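Local coordinates for hypothetical protein (Nitrosomonas europaea, PDB 2ODK) that probably acts as the antitoxin component of a type II toxin-antitoxin system, at residues A[45-48]-A[49-52]. Numbering follows the deposited sequence.
Sequences EWRR and LQAA
Glu45, Trp46, Arg47 and Arg48 each accept an alpha-helical i to i+4 hydrogen bond, from the amides of Leu49, Gln50, Ala51 and Ala52 respectively. The straightest joins Gln50 N to Trp46 O at 2.9 Å (N-H...O 165°), whereas the bond from Ala52 N to Arg48 O, 3.0 Å long and close to the end of the helix, is the most bent of the four. On one flank, in the conformer described, one of two modelled for Gln50 and for Leu49, Gln50 lies across the indole of Trp46. Gln50 CG sits in a CH-pi contact 4.0 Å from the centroid of the five-membered ring of Trp46, and the amide continues over the same face, Gln50 CD 3.2 Å from Trp46 NE1 and almost straight above it, with the amide plane turned 30° from the ring. The indole is brought there by a chi1 of 169°, which sets Trp46 CG anti to the backbone N. Residues 43-52 form the last helix of the Phd/YefM-type fold modelled here, following strand 35-42, and it packs on the second subunit: Trp46 rests on Val39 and Leu49 on Leu49 of that chain. Arg47 runs alongside Gln50 in the same direction. Its NH1 donates to a lone pair of Gln50 OE1 in the amide plane (3.2 Å), while NH2 forms a salt bridge with Glu36 of the second subunit, so two acceptors restrain the guanidinium. Leu49 meets Trp46 obliquely, Leu49 CD2 lying 4.3 Å from Trp46 CE3.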
loop_
_atom_site.group_PDB
_atom_site.type_symbol
_atom_site.label_atom_id
_atom_site.label_comp_id
_atom_site.label_asym_id
_atom_site.label_seq_id
_atom_site.Cartn_x
_atom_site.Cartn_y
_atom_site.Cartn_z
ATOM N N GLU A 45 -9.234 -5.424 4.593
ATOM C CA GLU A 45 -9.246 -6.381 3.496
ATOM C C GLU A 45 -7.994 -7.267 3.555
ATOM O O GLU A 45 -8.084 -8.495 3.368
ATOM C CB GLU A 45 -9.293 -5.627 2.163
ATOM C CG GLU A 45 -9.237 -6.533 0.950
ATOM C CD GLU A 45 -9.495 -5.796 -0.365
ATOM O OE1 GLU A 45 -10.100 -4.707 -0.336
ATOM O OE2 GLU A 45 -9.112 -6.323 -1.445
ATOM N N TRP A 46 -6.823 -6.648 3.823
ATOM C CA TRP A 46 -5.613 -7.417 3.993
ATOM C C TRP A 46 -5.722 -8.430 5.145
ATOM O O TRP A 46 -5.347 -9.617 4.989
ATOM C CB TRP A 46 -4.471 -6.422 4.268
ATOM C CG TRP A 46 -3.170 -7.011 4.729
ATOM C CD1 TRP A 46 -2.583 -6.906 5.986
ATOM C CD2 TRP A 46 -2.304 -7.747 3.934
ATOM N NE1 TRP A 46 -1.386 -7.562 5.985
ATOM C CE2 TRP A 46 -1.171 -8.076 4.734
ATOM C CE3 TRP A 46 -2.329 -8.128 2.617
ATOM C CZ2 TRP A 46 -0.110 -8.807 4.257
ATOM C CZ3 TRP A 46 -1.221 -8.886 2.126
ATOM C CH2 TRP A 46 -0.149 -9.198 2.944
ATOM N N ARG A 47 -6.234 -7.986 6.299
ATOM C CA ARG A 47 -6.325 -8.907 7.449
ATOM C C ARG A 47 -7.200 -10.114 7.095
ATOM O O ARG A 47 -6.877 -11.247 7.439
ATOM C CB ARG A 47 -6.931 -8.225 8.674
ATOM C CG ARG A 47 -6.131 -7.035 9.221
ATOM C CD ARG A 47 -4.732 -7.442 9.635
ATOM N NE ARG A 47 -4.015 -6.340 10.266
ATOM C CZ ARG A 47 -2.722 -6.419 10.588
ATOM N NH1 ARG A 47 -2.074 -7.572 10.383
ATOM N NH2 ARG A 47 -2.104 -5.406 11.168
ATOM N N ARG A 48 -8.308 -9.851 6.396
ATOM C CA ARG A 48 -9.193 -10.973 6.060
ATOM C C ARG A 48 -8.554 -11.923 5.060
ATOM O O ARG A 48 -8.726 -13.138 5.156
ATOM C CB ARG A 48 -10.555 -10.476 5.583
ATOM C CG ARG A 48 -11.326 -9.826 6.761
ATOM C CD ARG A 48 -12.739 -9.463 6.323
ATOM N NE ARG A 48 -12.793 -8.448 5.282
ATOM C CZ ARG A 48 -12.795 -7.131 5.494
ATOM N NH1 ARG A 48 -12.748 -6.624 6.745
ATOM N NH2 ARG A 48 -12.819 -6.283 4.462
ATOM N N LEU A 49 -7.787 -11.365 4.134
ATOM C CA LEU A 49 -7.030 -12.171 3.165
ATOM C C LEU A 49 -6.037 -13.074 3.895
ATOM O O LEU A 49 -5.875 -14.273 3.581
ATOM C CB LEU A 49 -6.240 -11.233 2.221
ATOM C CG LEU A 49 -5.386 -11.861 1.113
ATOM C CD1 LEU A 49 -6.280 -12.747 0.280
ATOM C CD2 LEU A 49 -4.804 -10.787 0.232
ATOM N N GLN A 50 -5.322 -12.476 4.858
ATOM C CA GLN A 50 -4.341 -13.201 5.705
ATOM C C GLN A 50 -5.020 -14.364 6.433
ATOM O O GLN A 50 -4.478 -15.486 6.491
ATOM C CB GLN A 50 -3.680 -12.267 6.753
ATOM C CG GLN A 50 -2.616 -11.231 6.251
ATOM C CD GLN A 50 -2.008 -10.401 7.408
ATOM O OE1 GLN A 50 -2.726 -9.769 8.192
ATOM N NE2 GLN A 50 -0.686 -10.428 7.532
ATOM N N ALA A 51 -6.190 -14.090 7.002
ATOM C CA ALA A 51 -6.894 -15.111 7.782
ATOM C C ALA A 51 -7.352 -16.243 6.874
ATOM O O ALA A 51 -7.384 -17.408 7.328
ATOM C CB ALA A 51 -8.072 -14.507 8.539
ATOM N N ALA A 52 -7.686 -15.938 5.622
ATOM C CA ALA A 52 -8.250 -16.961 4.707
ATOM C C ALA A 52 -7.145 -17.785 4.076
ATOM O O ALA A 52 -7.382 -18.929 3.670
ATOM C CB ALA A 52 -9.090 -16.326 3.624
#